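Local coordinates for hypothetical protein TT1465 (Thermus thermophilus, PDB 1WEK), which is of unknown function but adopts a Rossmann-like alpha/beta fold of the SLOG superfamily and assembles from several identical subunits, at residues A[23-28]-A[124-129]; A[31-36]-A[129-134]. One frame throughout, in Å; residues are numbered along the deposited sequence.

Interaction 1: residues A[23-28]-A[124-129]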
loop_
_atom_site.group_PDB
_atom_site.type_symbol
_atom_site.label_atom_id
_atom_site.label_comp_id
_atom_site.label_asym_id
_atom_site.label_seq_id
_atom_site.Cartn_x
_atom_site.Cartn_y
_atom_site.Cartn_z
ATOM N N ALA A 23 -8.745 4.432 -2.751
ATOM C CA ALA A 23 -9.025 4.618 -4.168
ATOM C C ALA A 23 -9.824 5.904 -4.372
ATOM O O ALA A 23 -9.574 6.652 -5.312
ATOM C CB ALA A 23 -9.811 3.416 -4.710
ATOM N N GLU A 24 -10.779 6.158 -3.481
ATOM C CA GLU A 24 -11.608 7.357 -3.583
ATOM C C GLU A 24 -10.812 8.627 -3.296
ATOM O O GLU A 24 -11.004 9.636 -3.968
ATOM C CB GLU A 24 -12.830 7.244 -2.661
ATOM C CG GLU A 24 -13.820 6.166 -3.102
ATOM C CD GLU A 24 -15.042 6.058 -2.195
ATOM O OE1 GLU A 24 -15.959 5.264 -2.512
ATOM O OE2 GLU A 24 -15.094 6.765 -1.167
ATOM N N PHE A 25 -9.918 8.578 -2.310
ATOM C CA PHE A 25 -9.071 9.724 -1.981
ATOM C C PHE A 25 -8.144 10.009 -3.163
ATOM O O PHE A 25 -8.061 11.136 -3.652
ATOM C CB PHE A 25 -8.201 9.419 -0.754
ATOM C CG PHE A 25 -8.831 9.791 0.554
ATOM C CD1 PHE A 25 -8.792 8.908 1.635
ATOM C CD2 PHE A 25 -9.456 11.030 0.715
ATOM C CE1 PHE A 25 -9.367 9.254 2.864
ATOM C CE2 PHE A 25 -10.038 11.385 1.943
ATOM C CZ PHE A 25 -9.994 10.503 3.014
ATOM N N VAL A 26 -7.443 8.972 -3.614
ATOM C CA VAL A 26 -6.511 9.109 -4.721
ATOM C C VAL A 26 -7.188 9.609 -5.986
ATOM O O VAL A 26 -6.666 10.488 -6.674
ATOM C CB VAL A 26 -5.789 7.769 -5.013
ATOM C CG1 VAL A 26 -4.892 7.917 -6.234
ATOM C CG2 VAL A 26 -4.931 7.377 -3.816
ATOM N N GLU A 27 -8.348 9.048 -6.298
ATOM C CA GLU A 27 -9.077 9.464 -7.486
ATOM C C GLU A 27 -9.529 10.904 -7.296
ATOM O O GLU A 27 -9.425 11.729 -8.209
ATOM C CB GLU A 27 -10.293 8.570 -7.713
ATOM C CG GLU A 27 -10.983 8.841 -9.042
ATOM C CD GLU A 27 -12.299 8.106 -9.186
ATOM O OE1 GLU A 27 -13.024 8.378 -10.171
ATOM O OE2 GLU A 27 -12.609 7.258 -8.316
ATOM N N GLY A 28 -10.033 11.201 -6.101
ATOM C CA GLY A 28 -10.477 12.550 -5.808
ATOM C C GLY A 28 -9.351 13.562 -5.963
ATOM O O GLY A 28 -9.551 14.631 -6.549
ATOM N N ARG A 124 -15.741 12.519 0.903
ATOM C CA ARG A 124 -16.403 13.636 0.244
ATOM C C ARG A 124 -16.154 14.969 0.971
ATOM O O ARG A 124 -15.895 15.994 0.326
ATOM C CB ARG A 124 -17.895 13.326 0.155
ATOM C CG ARG A 124 -18.760 14.487 -0.213
ATOM C CD ARG A 124 -20.114 13.998 -0.649
ATOM N NE ARG A 124 -21.188 14.590 0.126
ATOM C CZ ARG A 124 -22.413 14.790 -0.341
ATOM N NH1 ARG A 124 -22.712 14.453 -1.585
ATOM N NH2 ARG A 124 -23.344 15.298 0.446
ATOM N N LYS A 125 -16.209 14.947 2.306
ATOM C CA LYS A 125 -15.983 16.147 3.116
ATOM C C LYS A 125 -14.558 16.663 2.956
ATOM O O LYS A 125 -14.329 17.867 3.024
ATOM C CB LYS A 125 -16.201 15.864 4.606
ATOM C CG LYS A 125 -17.586 15.382 5.009
ATOM C CD LYS A 125 -18.447 16.530 5.514
ATOM C CE LYS A 125 -19.503 16.020 6.485
ATOM N NZ LYS A 125 -18.863 15.299 7.626
ATOM N N VAL A 126 -13.602 15.751 2.779
ATOM C CA VAL A 126 -12.213 16.126 2.614
ATOM C C VAL A 126 -12.047 16.820 1.260
ATOM O O VAL A 126 -11.400 17.867 1.168
ATOM C CB VAL A 126 -11.268 14.887 2.679
ATOM C CG1 VAL A 126 -9.890 15.246 2.118
ATOM C CG2 VAL A 126 -11.109 14.400 4.127
ATOM N N LEU A 127 -12.635 16.244 0.215
ATOM C CA LEU A 127 -12.529 16.831 -1.113
ATOM C C LEU A 127 -13.203 18.191 -1.175
ATOM O O LEU A 127 -12.854 19.021 -1.999
ATOM C CB LEU A 127 -13.142 15.889 -2.157
ATOM C CG LEU A 127 -12.406 14.552 -2.235
ATOM C CD1 LEU A 127 -13.124 13.607 -3.191
ATOM C CD2 LEU A 127 -10.966 14.804 -2.687
ATOM N N PHE A 128 -14.174 18.413 -0.299
ATOM C CA PHE A 128 -14.885 19.682 -0.262
ATOM C C PHE A 128 -14.020 20.842 0.248
ATOM O O PHE A 128 -14.256 22.000 -0.101
ATOM C CB PHE A 128 -16.135 19.548 0.615
ATOM C CG PHE A 128 -17.410 19.394 -0.161
ATOM C CD1 PHE A 128 -18.302 18.362 0.134
ATOM C CD2 PHE A 128 -17.737 20.298 -1.167
ATOM C CE1 PHE A 128 -19.507 18.231 -0.561
ATOM C CE2 PHE A 128 -18.941 20.180 -1.873
ATOM C CZ PHE A 128 -19.829 19.142 -1.564
ATOM N N VAL A 129 -13.022 20.544 1.073
ATOM C CA VAL A 129 -12.172 21.609 1.614
ATOM C C VAL A 129 -10.762 21.651 1.028
ATOM O O VAL A 129 -10.209 22.731 0.802
ATOM C CB VAL A 129 -12.043 21.508 3.160
ATOM C CG1 VAL A 129 -13.417 21.452 3.801
ATOM C CG2 VAL A 129 -11.263 20.282 3.532
#
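The amide N of Gly28 donates to Glu24 O at 2.8 Å within helix 17-34, and Gly28 itself lies against Leu127 of helix 121-130. With no side chain at this position, the isobutyl group of Leu127 lies directly on the main chain: CD1 is 3.9 Å from Gly28 CA, and CD2 is 3.9 Å from Gly28 C. The two backbones therefore come close, Gly28 CA standing 6.7 Å from Leu127 CA. Helices 17-34 and 121-130 meet here beside the parallel sheet of a Rossmann-like fold, and Leu127 also rests on Leu98 and Leu118 of two of its strands. One turn earlier, Phe25 reaches across ring edge first. Its CE2 is 3.8 Å from Val126 CB, which lies near the ring plane. Both methyls of Val126, CG1 and CG2, are 3.9 Å from that Phe25 CE2 and lie to one side of the plane, the side chains crossing at about a right angle. Leu18 and Phe122 of the second subunit pack on Phe25 and Val126 respectively. Lys125 NZ forms salt bridges to Asp146 of its own chain and Glu150 of the second subunit.

Interaction 2: residues A[31-36]-A[129-134]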
loop_
_atom_site.group_PDB
_atom_site.type_symbol
_atom_site.label_atom_id
_atom_site.label_comp_id
_atom_site.label_asym_id
_atom_site.label_seq_id
_atom_site.Cartn_x
_atom_site.Cartn_y
_atom_site.Cartn_z
ATOM N N THR A 31 -8.361 14.053 -9.760
ATOM C CA THR A 31 -9.373 14.807 -10.475
ATOM C C THR A 31 -9.399 16.288 -10.118
ATOM O O THR A 31 -9.160 17.139 -10.974
ATOM C CB THR A 31 -10.749 14.185 -10.222
ATOM O OG1 THR A 31 -10.720 12.827 -10.667
ATOM C CG2 THR A 31 -11.833 14.926 -10.959
ATOM N N LEU A 32 -9.668 16.606 -8.859
ATOM C CA LEU A 32 -9.738 18.006 -8.450
ATOM C C LEU A 32 -8.429 18.757 -8.647
ATOM O O LEU A 32 -8.447 19.950 -8.914
ATOM C CB LEU A 32 -10.196 18.119 -6.984
ATOM C CG LEU A 32 -11.505 17.395 -6.625
ATOM C CD1 LEU A 32 -12.040 17.895 -5.294
ATOM C CD2 LEU A 32 -12.544 17.629 -7.716
ATOM N N SER A 33 -7.297 18.069 -8.510
ATOM C CA SER A 33 -5.988 18.708 -8.692
ATOM C C SER A 33 -5.770 19.236 -10.105
ATOM O O SER A 33 -5.063 20.222 -10.298
ATOM C CB SER A 33 -4.850 17.734 -8.379
ATOM O OG SER A 33 -4.669 17.608 -6.987
ATOM N N GLU A 34 -6.368 18.572 -11.089
ATOM C CA GLU A 34 -6.218 18.978 -12.481
ATOM C C GLU A 34 -7.032 20.202 -12.869
ATOM O O GLU A 34 -6.667 20.912 -13.803
ATOM C CB GLU A 34 -6.587 17.828 -13.412
ATOM C CG GLU A 34 -5.726 16.597 -13.260
ATOM C CD GLU A 34 -6.210 15.458 -14.132
ATOM O OE1 GLU A 34 -5.659 14.340 -14.018
ATOM O OE2 GLU A 34 -7.144 15.683 -14.933
ATOM N N LEU A 35 -8.136 20.453 -12.174
ATOM C CA LEU A 35 -8.952 21.618 -12.510
ATOM C C LEU A 35 -8.075 22.864 -12.500
ATOM O O LEU A 35 -7.127 22.959 -11.721
ATOM C CB LEU A 35 -10.114 21.754 -11.527
ATOM C CG LEU A 35 -11.001 20.503 -11.523
ATOM C CD1 LEU A 35 -12.226 20.729 -10.648
ATOM C CD2 LEU A 35 -11.420 20.171 -12.947
ATOM N N GLN A 36 -8.395 23.820 -13.365
ATOM C CA GLN A 36 -7.604 25.035 -13.474
ATOM C C GLN A 36 -8.325 26.329 -13.158
ATOM O O GLN A 36 -7.991 27.390 -13.685
ATOM C CB GLN A 36 -6.975 25.097 -14.862
ATOM C CG GLN A 36 -5.961 23.976 -15.061
ATOM C CD GLN A 36 -5.311 23.992 -16.426
ATOM O OE1 GLN A 36 -4.687 24.981 -16.829
ATOM N NE2 GLN A 36 -5.449 22.886 -17.150
ATOM N N VAL A 129 -13.022 20.544 1.073
ATOM C CA VAL A 129 -12.172 21.609 1.614
ATOM C C VAL A 129 -10.762 21.651 1.028
ATOM O O VAL A 129 -10.209 22.731 0.802
ATOM C CB VAL A 129 -12.043 21.508 3.160
ATOM C CG1 VAL A 129 -13.417 21.452 3.801
ATOM C CG2 VAL A 129 -11.263 20.282 3.532
ATOM N N ARG A 130 -10.190 20.479 0.773
ATOM C CA ARG A 130 -8.834 20.391 0.257
ATOM C C ARG A 130 -8.516 21.405 -0.831
ATOM O O ARG A 130 -7.436 21.987 -0.837
ATOM C CB ARG A 130 -8.561 18.983 -0.273
ATOM C CG ARG A 130 -7.074 18.605 -0.300
ATOM C CD ARG A 130 -6.927 17.089 -0.448
ATOM N NE ARG A 130 -5.676 16.560 0.104
ATOM C CZ ARG A 130 -4.590 16.266 -0.609
ATOM N NH1 ARG A 130 -4.575 16.448 -1.926
ATOM N NH2 ARG A 130 -3.520 15.771 -0.002
ATOM N N TYR A 131 -9.460 21.638 -1.733
ATOM C CA TYR A 131 -9.216 22.561 -2.833
ATOM C C TYR A 131 -10.110 23.796 -2.867
ATOM O O TYR A 131 -10.225 24.431 -3.907
ATOM C CB TYR A 131 -9.361 21.806 -4.165
ATOM C CG TYR A 131 -8.479 20.580 -4.273
ATOM C CD1 TYR A 131 -8.903 19.340 -3.784
ATOM C CD2 TYR A 131 -7.192 20.673 -4.803
ATOM C CE1 TYR A 131 -8.062 18.227 -3.813
ATOM C CE2 TYR A 131 -6.345 19.567 -4.835
ATOM C CZ TYR A 131 -6.784 18.351 -4.336
ATOM O OH TYR A 131 -5.927 17.271 -4.328
ATOM N N ALA A 132 -10.733 24.151 -1.753
ATOM C CA ALA A 132 -11.635 25.303 -1.755
ATOM C C ALA A 132 -11.007 26.653 -1.417
ATOM O O ALA A 132 -10.072 26.741 -0.624
ATOM C CB ALA A 132 -12.804 25.044 -0.813
ATOM N N VAL A 133 -11.558 27.702 -2.025
ATOM C CA VAL A 133 -11.125 29.069 -1.797
ATOM C C VAL A 133 -12.275 29.784 -1.101
ATOM O O VAL A 133 -12.213 30.989 -0.846
ATOM C CB VAL A 133 -10.805 29.807 -3.128
ATOM C CG1 VAL A 133 -9.619 29.157 -3.825
ATOM C CG2 VAL A 133 -12.016 29.777 -4.042
ATOM N N GLY A 134 -13.329 29.029 -0.799
ATOM C CA GLY A 134 -14.499 29.596 -0.133
ATOM C C GLY A 134 -15.637 28.590 0.058
ATOM O O GLY A 134 -15.636 27.529 -0.563
#
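The ring of Tyr131 presents one face to Leu32, with CB of the leucine 3.6 Å above the ring plane and shifted toward the rim. The contact lies where a Rossmann-like alpha/beta unit passes from helix 121-130 into strand 132-137, which lies between strands 39-43 and 165-168 in the parallel sheet; Tyr131 is the residue at the join, and the last part of helix 17-34 packs on it. Leu32 CB makes a CH-pi contact, 3.9 Å from the centroid of the Tyr131 ring and 22° off its normal. The nearest ring atom is CD1, 3.7 Å from that CB, and Leu32 CD1 meets the same Tyr131 CD1 at 3.8 Å, so both the root and one branch of the leucine bear on this part of the ring. Ser33 N lies over the same face. Because Tyr131 has CG anti to its carbonyl carbon (chi1 -55°), beside the backbone N, the ring reaches across to Leu32 and Ser33. Its far end meets Ser33, where OG comes to 3.0 Å from Tyr131 OH in a weak hydrogen bond; Phe29 O and, on the second subunit, His12 O are rival weak acceptors for the same Ser33 proton. Arg130 makes a cation-pi contact with Phe29, and its NH1 also donates to Glu13 O of the second subunit. That same NH1 donates to Tyr131 OH at 2.9 Å, bent to 137° at the hydrogen, with the phenol oxygen lying in the guanidinium plane.

Interactions 1 and 2 both use helix 17-34 and helix 121-130, and their centres are about 10 Å apart. Along the chain the segments alternate, 23-28 and 31-36 first, then 124-129 and 129-134, so both helices are followed in the same chain direction and Val129 is common to the two contacts. Interaction 1 joins helix to helix, whereas interaction 2 sets helix 17-34 against Tyr131, between helix 121-130 and strand 132-137. They touch directly, Leu127 O standing 3.6 Å from Leu32 CD1. Both also border the second subunit, so this region belongs to the fold and to the assembly interface alike.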